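Local structure of MgGH51 (Meripilus giganteus, 6ZPV) at residues G128-G133 and T147-T152; R241-A246 and I309-D314; Y402-W407 and N438-T443. The protein probably cleaves terminal alpha-L-arabinofuranosyl residues from arabinose-containing polysaccharides, as a fungal glycoside hydrolase of family GH51. All blocks are in the same frame, centred on the assembly; numbering follows the deposited sequence. Where two conformers were deposited one is given.

Contact 1. Residues G128-G133 and T147-T152; sequences GALTVG and TQIRGT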
# COMPACT_ATOMS: atom_id res chain seq x y z
N GLY A 128 -6.01 42.52 6.51
CA GLY A 128 -5.61 42.22 5.11
C GLY A 128 -5.98 40.83 4.71
O GLY A 128 -6.46 40.03 5.56
N ALA A 129 -5.80 40.53 3.45
CA ALA A 129 -6.11 39.19 2.89
C ALA A 129 -4.98 38.22 3.19
O ALA A 129 -3.80 38.55 3.03
CB ALA A 129 -6.26 39.31 1.38
N LEU A 130 -5.38 36.98 3.52
CA LEU A 130 -4.50 35.80 3.58
C LEU A 130 -4.77 35.08 2.27
O LEU A 130 -5.96 34.69 2.00
CB LEU A 130 -4.87 35.01 4.82
CG LEU A 130 -4.20 33.68 5.14
CD1 LEU A 130 -4.24 32.63 4.06
CD2 LEU A 130 -2.88 33.74 5.84
N THR A 131 -3.76 34.89 1.43
CA THR A 131 -3.87 34.22 0.15
C THR A 131 -3.22 32.84 0.27
O THR A 131 -2.13 32.69 0.80
CB THR A 131 -3.20 35.03 -0.95
OG1 THR A 131 -3.86 36.32 -1.01
CG2 THR A 131 -3.35 34.40 -2.33
N VAL A 132 -3.89 31.82 -0.27
CA VAL A 132 -3.30 30.49 -0.43
C VAL A 132 -3.32 30.16 -1.93
O VAL A 132 -4.15 30.70 -2.70
CB VAL A 132 -4.02 29.42 0.39
CG1 VAL A 132 -4.10 29.81 1.83
CG2 VAL A 132 -5.40 29.03 -0.14
N GLY A 133 -2.47 29.26 -2.35
CA GLY A 133 -2.45 28.91 -3.77
C GLY A 133 -1.42 27.92 -4.14
O GLY A 133 -0.79 27.25 -3.31
N THR A 147 -8.91 35.09 1.79
CA THR A 147 -9.93 35.50 2.75
C THR A 147 -9.39 36.60 3.65
O THR A 147 -8.17 36.63 3.92
CB THR A 147 -10.39 34.28 3.55
OG1 THR A 147 -11.58 34.64 4.23
CG2 THR A 147 -9.36 33.77 4.50
N GLN A 148 -10.23 37.50 4.11
CA GLN A 148 -9.78 38.61 4.97
C GLN A 148 -9.55 38.09 6.39
O GLN A 148 -10.42 37.37 6.93
CB GLN A 148 -10.86 39.71 4.94
CG GLN A 148 -10.80 40.56 3.66
CD GLN A 148 -9.61 41.48 3.63
OE1 GLN A 148 -9.23 42.02 4.66
NE2 GLN A 148 -9.03 41.74 2.44
N ILE A 149 -8.42 38.42 7.00
CA ILE A 149 -8.14 38.12 8.40
C ILE A 149 -7.78 39.40 9.15
O ILE A 149 -7.43 40.43 8.55
CB ILE A 149 -7.06 37.04 8.57
CG1 ILE A 149 -5.66 37.52 8.16
CG2 ILE A 149 -7.45 35.77 7.79
CD1 ILE A 149 -4.53 36.57 8.47
N ARG A 150 -7.81 39.29 10.45
CA ARG A 150 -7.57 40.41 11.36
C ARG A 150 -6.62 39.97 12.45
O ARG A 150 -6.73 38.87 13.02
CB ARG A 150 -8.85 40.95 12.01
CG ARG A 150 -9.88 41.44 11.03
CD ARG A 150 -9.54 42.72 10.35
NE ARG A 150 -10.52 43.18 9.36
CZ ARG A 150 -10.49 42.93 8.03
NH1 ARG A 150 -9.59 42.10 7.47
NH2 ARG A 150 -11.42 43.46 7.28
N GLY A 151 -5.70 40.87 12.83
CA GLY A 151 -4.75 40.66 13.92
C GLY A 151 -5.39 40.53 15.29
O GLY A 151 -4.69 40.10 16.23
N THR A 152 -6.67 40.84 15.41
CA THR A 152 -7.41 40.61 16.68
C THR A 152 -7.84 39.15 16.81
O THR A 152 -8.38 38.78 17.87
CB THR A 152 -8.59 41.57 16.76
OG1 THR A 152 -9.31 41.52 15.53
CG2 THR A 152 -8.13 43.02 17.01
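Thr147 and Leu130 exchange two backbone hydrogen bonds, Leu130 N to Thr147 O at 2.8 Å and Thr147 N to Leu130 O at 3.0 Å. The branched Thr147 suits an extended strand and turns its side chain to the same face as Leu130. Gln148, paired with Ala129 without hydrogen bonds, points to the other face. Bent at chi2 (-72°), it folds its amide back over the Gly128-Ala129 peptide, with Gln148 OE1 3.5 Å from Gly128 C. Its NE2 lies 3.8 Å from Ala129 CB, a methyl small enough to lie beside the amide. Ile149 restores the hydrogen-bonded pattern, its N reaching Gly128 O at 2.9 Å. Apolar CD1 of Ile149 meets Leu130 CB at 4.0 Å, on the face that Ile159 of strand 157-163 covers. Arg150, the last residue of the strand, bends back along it: NH1 donates to Gln148 OE1 at 2.8 Å, in the carbonyl plane on a lone pair, and also to Ile149 O from above that carbonyl's plane. Ile149 O is thus gripped twice, since Gly128 N also donates to it. This is an antiparallel beta hairpin at the margin of one sheet of a two-sheet beta sandwich.

Contact 2. Residues R241-A246 and I309-D314; sequences RWQWNA and IQQAID. With NAG (2-acetamido-2-deoxy-beta-D-glucopyranose), chain D; NAG (2-acetamido-2-deoxy-beta-D-glucopyranose), chain B.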
# COMPACT_ATOMS: atom_id res chain seq x y z
N ARG A 241 5.11 1.80 18.38
CA ARG A 241 4.29 0.86 17.62
C ARG A 241 3.11 1.58 16.93
O ARG A 241 2.68 2.66 17.34
CB ARG A 241 3.75 -0.20 18.58
CG ARG A 241 2.64 0.29 19.51
CD ARG A 241 2.34 -0.73 20.61
NE ARG A 241 1.20 -0.38 21.43
CZ ARG A 241 1.18 0.52 22.41
NH1 ARG A 241 2.29 1.17 22.73
NH2 ARG A 241 0.04 0.80 23.02
N TRP A 242 2.56 0.93 15.91
CA TRP A 242 1.30 1.43 15.32
C TRP A 242 0.19 1.21 16.37
O TRP A 242 0.11 0.12 16.94
CB TRP A 242 1.06 0.70 14.01
CG TRP A 242 -0.15 1.16 13.24
CD1 TRP A 242 -0.18 2.14 12.29
CD2 TRP A 242 -1.49 0.66 13.34
NE1 TRP A 242 -1.44 2.29 11.80
CE2 TRP A 242 -2.26 1.39 12.39
CE3 TRP A 242 -2.10 -0.37 14.05
CZ2 TRP A 242 -3.62 1.12 12.21
CZ3 TRP A 242 -3.44 -0.62 13.85
CH2 TRP A 242 -4.20 0.10 12.92
N GLN A 243 -0.69 2.19 16.51
CA GLN A 243 -1.86 2.13 17.41
C GLN A 243 -3.10 2.55 16.66
O GLN A 243 -3.16 3.71 16.16
CB GLN A 243 -1.68 3.02 18.66
CG GLN A 243 -0.52 2.62 19.54
CD GLN A 243 -0.54 3.33 20.89
OE1 GLN A 243 -1.57 3.29 21.57
NE2 GLN A 243 0.57 3.92 21.30
N TRP A 244 -4.12 1.72 16.64
CA TRP A 244 -5.29 2.01 15.80
C TRP A 244 -5.99 3.31 16.18
O TRP A 244 -6.43 4.07 15.28
CB TRP A 244 -6.33 0.84 15.93
CG TRP A 244 -7.16 0.82 17.17
CD1 TRP A 244 -6.81 0.31 18.39
CD2 TRP A 244 -8.45 1.45 17.34
NE1 TRP A 244 -7.78 0.61 19.32
CE2 TRP A 244 -8.78 1.31 18.70
CE3 TRP A 244 -9.30 2.19 16.50
CZ2 TRP A 244 -9.96 1.87 19.22
CZ3 TRP A 244 -10.42 2.75 17.04
CH2 TRP A 244 -10.77 2.60 18.39
N ASN A 245 -6.12 3.57 17.46
CA ASN A 245 -6.96 4.65 17.94
C ASN A 245 -6.34 6.02 17.67
O ASN A 245 -7.06 7.00 17.55
CB ASN A 245 -7.29 4.48 19.45
CG ASN A 245 -6.05 4.15 20.27
OD1 ASN A 245 -5.37 3.13 20.02
ND2 ASN A 245 -5.76 5.04 21.24
N ALA A 246 -5.02 6.07 17.51
CA ALA A 246 -4.30 7.27 17.13
C ALA A 246 -4.48 7.61 15.66
O ALA A 246 -4.05 8.66 15.21
CB ALA A 246 -2.85 7.14 17.50
N ILE A 309 -3.43 -6.64 24.61
CA ILE A 309 -4.46 -7.58 24.13
C ILE A 309 -5.81 -6.82 24.05
O ILE A 309 -6.53 -6.92 23.05
CB ILE A 309 -4.53 -8.81 25.05
CG1 ILE A 309 -3.26 -9.61 24.92
CG2 ILE A 309 -5.79 -9.64 24.75
CD1 ILE A 309 -3.09 -10.74 25.91
N GLN A 310 -6.13 -6.03 25.10
CA GLN A 310 -7.38 -5.27 25.03
C GLN A 310 -7.34 -4.26 23.88
O GLN A 310 -8.37 -4.06 23.22
CB GLN A 310 -7.62 -4.55 26.37
CG GLN A 310 -8.96 -3.79 26.35
CD GLN A 310 -10.16 -4.69 26.16
OE1 GLN A 310 -11.03 -4.45 25.23
NE2 GLN A 310 -10.27 -5.69 26.97
N GLN A 311 -6.19 -3.64 23.60
CA GLN A 311 -6.12 -2.66 22.49
C GLN A 311 -6.40 -3.38 21.17
O GLN A 311 -7.06 -2.78 20.30
CB GLN A 311 -4.76 -1.98 22.51
CG GLN A 311 -4.64 -0.90 21.43
CD GLN A 311 -3.47 0.00 21.63
OE1 GLN A 311 -2.42 -0.46 22.16
NE2 GLN A 311 -3.54 1.27 21.23
N ALA A 312 -5.93 -4.62 21.01
CA ALA A 312 -6.23 -5.37 19.79
C ALA A 312 -7.70 -5.75 19.70
O ALA A 312 -8.28 -5.71 18.61
CB ALA A 312 -5.37 -6.63 19.73
N ILE A 313 -8.34 -6.11 20.83
CA ILE A 313 -9.80 -6.30 20.84
C ILE A 313 -10.53 -5.02 20.42
O ILE A 313 -11.46 -5.07 19.60
CB ILE A 313 -10.24 -6.81 22.22
CG1 ILE A 313 -9.75 -8.23 22.46
CG2 ILE A 313 -11.75 -6.73 22.37
CD1 ILE A 313 -9.89 -8.71 23.87
N ASP A 314 -10.09 -3.88 20.96
CA ASP A 314 -10.69 -2.59 20.60
C ASP A 314 -10.57 -2.34 19.10
O ASP A 314 -11.54 -1.92 18.46
CB ASP A 314 -10.00 -1.46 21.37
CG ASP A 314 -10.16 -1.44 22.87
OD1 ASP A 314 -11.07 -2.12 23.39
OD2 ASP A 314 -9.32 -0.76 23.51
C1 NAG D . -4.65 4.72 22.11
C2 NAG D . -4.17 5.98 22.82
C3 NAG D . -3.15 5.59 23.90
C4 NAG D . -3.75 4.54 24.85
C5 NAG D . -4.24 3.34 24.02
C6 NAG D . -4.94 2.27 24.91
C7 NAG D . -4.16 8.17 21.73
C8 NAG D . -3.47 9.08 20.78
N2 NAG D . -3.59 6.96 21.91
O3 NAG D . -2.74 6.76 24.66
O4 NAG D . -2.69 4.10 25.71
O5 NAG D . -5.21 3.81 23.11
O6 NAG D . -5.34 1.09 24.13
O7 NAG D . -5.10 8.51 22.35
C1 NAG B . -3.05 4.07 27.11
C2 NAG B . -2.03 3.23 27.84
C3 NAG B . -2.35 3.30 29.37
C4 NAG B . -2.57 4.72 29.81
C5 NAG B . -3.49 5.54 28.95
C6 NAG B . -3.59 7.04 29.29
C7 NAG B . -1.42 1.27 26.45
C8 NAG B . -1.73 -0.12 26.06
N2 NAG B . -2.15 1.85 27.42
O3 NAG B . -1.36 2.61 30.06
O4 NAG B . -3.14 4.71 31.16
O5 NAG B . -3.02 5.40 27.59
O6 NAG B . -2.22 7.58 29.03
O7 NAG B . -0.58 1.83 25.75
O HOH W 1 -0.95 -2.36 20.94
O HOH W 2 -7.57 0.95 22.26
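The indole of Trp244 is held between two residues: Asn245 CB lies 3.5 Å above the centre of one face, and the backbone C of Asp314 covers the other, nearer the rim. The guanidinium of Arg241 carries Gln243 CD over one face, while Gln311 OE1 and a water lie in its plane at the edge. Here the loop following strand 224-227 of the (beta/alpha)8 barrel rests on helix 306-320, at an N-glycosylation site: ND2 of Asn245, in the sequon Asn245-Ala246-Thr247, is bonded to C1 of a GlcNAc. Gln311 is the hub. With CG anti to its backbone N (chi1 -177°) and the chain extended, it carries its amide off the helix and into the loop. Its OE1 takes an almost straight bond from Arg241 NH2 (2.9 Å, 176°) on a lone pair, and a second from the water held by Arg241 NE. Its NE2 spends both hydrogens in its own amide plane, on Gln243 OE1 at 2.8 Å and on Asn245 OD1 at 2.9 Å. Glutamine suits this place because one amide supplies the acceptor and both donors. A leucine here would probably leave Arg241 NH2, Gln243 OE1 and Asn245 OD1 without these mates and the glycosylated amide freer to turn. The long, extended Arg241 also reaches the next GlcNAc, joined through O4 of the first, NH2 donating to its acetamido O7 at 3.0 Å. Beside the first sugar, one water accepts from Trp244 NE1 at 3.0 Å, donates to Asp314 OD2 at 2.7 Å and shares a hydrogen bond with the sugar's O6.

Contact 3. Residues Y402-W407 and N438-T443; sequences YQTPTW and NDLFGT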
# COMPACT_ATOMS: atom_id res chain seq x y z
N TYR A 402 11.97 -13.52 -0.09
CA TYR A 402 12.67 -12.65 -1.05
C TYR A 402 13.85 -13.41 -1.58
O TYR A 402 14.68 -13.93 -0.82
CB TYR A 402 13.09 -11.36 -0.37
CG TYR A 402 11.91 -10.55 0.13
CD1 TYR A 402 11.12 -9.83 -0.74
CD2 TYR A 402 11.59 -10.54 1.46
CE1 TYR A 402 10.02 -9.13 -0.28
CE2 TYR A 402 10.48 -9.85 1.91
CZ TYR A 402 9.68 -9.14 1.05
OH TYR A 402 8.60 -8.38 1.45
N GLN A 403 13.94 -13.54 -2.92
CA GLN A 403 14.91 -14.49 -3.52
C GLN A 403 15.26 -14.04 -4.93
O GLN A 403 14.82 -12.97 -5.41
CB GLN A 403 14.38 -15.92 -3.40
CG GLN A 403 15.07 -16.78 -2.37
CD GLN A 403 16.54 -17.04 -2.62
OE1 GLN A 403 17.04 -16.75 -3.71
NE2 GLN A 403 17.26 -17.56 -1.62
N THR A 404 16.04 -14.85 -5.65
CA THR A 404 16.40 -14.55 -7.03
C THR A 404 15.28 -15.01 -7.96
O THR A 404 14.49 -15.91 -7.63
CB THR A 404 17.66 -15.30 -7.41
OG1 THR A 404 17.40 -16.70 -7.46
CG2 THR A 404 18.88 -15.00 -6.56
N PRO A 405 15.24 -14.45 -9.19
CA PRO A 405 14.27 -14.98 -10.16
C PRO A 405 14.35 -16.49 -10.36
O PRO A 405 13.33 -17.18 -10.49
CB PRO A 405 14.61 -14.17 -11.45
CG PRO A 405 15.19 -12.89 -10.92
CD PRO A 405 16.01 -13.28 -9.69
N THR A 406 15.60 -17.00 -10.41
CA THR A 406 15.83 -18.43 -10.63
C THR A 406 15.26 -19.25 -9.46
O THR A 406 14.65 -20.29 -9.69
CB THR A 406 17.31 -18.66 -10.86
OG1 THR A 406 17.65 -18.00 -12.09
CG2 THR A 406 17.67 -20.13 -10.93
N TRP A 407 15.51 -18.77 -8.24
CA TRP A 407 14.93 -19.50 -7.10
C TRP A 407 13.42 -19.67 -7.27
O TRP A 407 12.86 -20.73 -6.96
CB TRP A 407 15.22 -18.75 -5.78
CG TRP A 407 14.73 -19.44 -4.54
CD1 TRP A 407 15.50 -20.23 -3.74
CD2 TRP A 407 13.41 -19.41 -3.99
NE1 TRP A 407 14.75 -20.73 -2.72
CE2 TRP A 407 13.46 -20.28 -2.86
CE3 TRP A 407 12.20 -18.78 -4.31
CZ2 TRP A 407 12.31 -20.54 -2.07
CZ3 TRP A 407 11.09 -19.06 -3.55
CH2 TRP A 407 11.12 -19.94 -2.46
N ASN A 438 23.94 -14.58 -2.89
CA ASN A 438 24.71 -14.43 -1.65
C ASN A 438 24.64 -13.02 -1.06
O ASN A 438 25.19 -12.82 0.04
CB ASN A 438 26.13 -14.93 -1.79
CG ASN A 438 26.20 -16.41 -1.93
OD1 ASN A 438 25.63 -17.16 -1.14
ND2 ASN A 438 26.98 -16.85 -2.87
N ASP A 439 23.97 -12.08 -1.72
CA ASP A 439 23.84 -10.67 -1.21
C ASP A 439 22.51 -10.10 -1.70
O ASP A 439 22.49 -9.06 -2.37
CB ASP A 439 25.04 -9.83 -1.67
CG ASP A 439 25.14 -8.45 -1.03
OD1 ASP A 439 24.54 -8.27 0.07
OD2 ASP A 439 25.83 -7.59 -1.60
N LEU A 440 21.45 -10.79 -1.42
CA LEU A 440 20.12 -10.46 -1.98
C LEU A 440 19.66 -9.06 -1.62
O LEU A 440 18.99 -8.41 -2.44
CB LEU A 440 19.08 -11.44 -1.44
CG LEU A 440 19.07 -12.85 -2.05
CD1 LEU A 440 18.29 -13.79 -1.15
CD2 LEU A 440 18.57 -12.91 -3.46
N PHE A 441 20.08 -8.60 -0.43
CA PHE A 441 19.67 -7.29 0.10
C PHE A 441 20.69 -6.21 -0.18
O PHE A 441 20.66 -5.19 0.51
CB PHE A 441 19.20 -7.43 1.54
CG PHE A 441 18.24 -8.59 1.76
CD1 PHE A 441 16.93 -8.49 1.40
CD2 PHE A 441 18.67 -9.85 2.21
CE1 PHE A 441 16.05 -9.57 1.50
CE2 PHE A 441 17.80 -10.91 2.30
CZ PHE A 441 16.50 -10.78 1.92
N GLY A 442 21.59 -6.43 -1.12
CA GLY A 442 22.61 -5.45 -1.50
C GLY A 442 22.17 -4.39 -2.46
O GLY A 442 20.95 -4.13 -2.60
N THR A 443 23.17 -3.78 -3.08
CA THR A 443 22.98 -2.63 -3.97
C THR A 443 22.66 -3.07 -5.41
O THR A 443 22.98 -4.25 -5.80
CB THR A 443 24.22 -1.75 -3.97
OG1 THR A 443 25.24 -2.57 -4.55
CG2 THR A 443 24.60 -1.29 -2.58
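Gln403 OE1, beside the two methyls of Leu440, accepts a hydrogen bond from Thr404 N at 2.9 Å. The site lies at the C-terminal end of strand 396-403 of the (beta/alpha)8 barrel, where the chain passes into helix 405-410 and meets the loop after strand 424-432. Gln403 folds back to make this bond: chi1, at -106°, lies off a staggered position and sets CG over one face of the Trp407 indole, while the bend at chi2 brings the amide back to Thr404 N. Thr404 is the N-cap of the helix, its OG1 accepting from Trp407 N at 2.9 Å. With OG1 between the backbone N and the carbonyl carbon (chi1 68°), CG2 is left to touch Leu440 CD2 at 3.8 Å. Threonine thus supplies a polar cap and an apolar methyl at once. Leu440 projects from a type I turn, Asp439 to Gly442, and its forked end straddles the strand terminus: CD1 lies 3.6 Å from Tyr402 O, while CD2 also meets the backbone C of Gln403. No hydrogen bond joins the two segments; leucine suits the place because its two methyls reach the strand end and the Thr404 methyl together. Phe441 rests one ring face on Leu440 CB, against a neighbour of its own loop. The ring of Tyr402 leads away, its OH hydrogen-bonded to Glu429 OE1, and Tyr402 CB meets Phe441 CE1 at 3.9 Å.

How the contacts relate
The three contacts follow one another along the chain. Contact 1 belongs to the beta sandwich, whereas contacts 2 and 3 are built on the (beta/alpha)8 barrel, on elements far apart around it: contact 2 joins the loop after strand 224-227 to helix 306-320, and contact 3 the end of strand 396-403 to the loop after strand 424-432. Centres of contacts 1 and 2 are 41 Å apart, those of contacts 2 and 3 35 Å. Contacts 1 and 3, 56 Å between centres, lie on opposite sides of the chain's centre. None touches another, so the sandwich hairpin, the glycosylated loop and the strand end with its neighbouring loop are separate local arrangements within one multidomain enzyme.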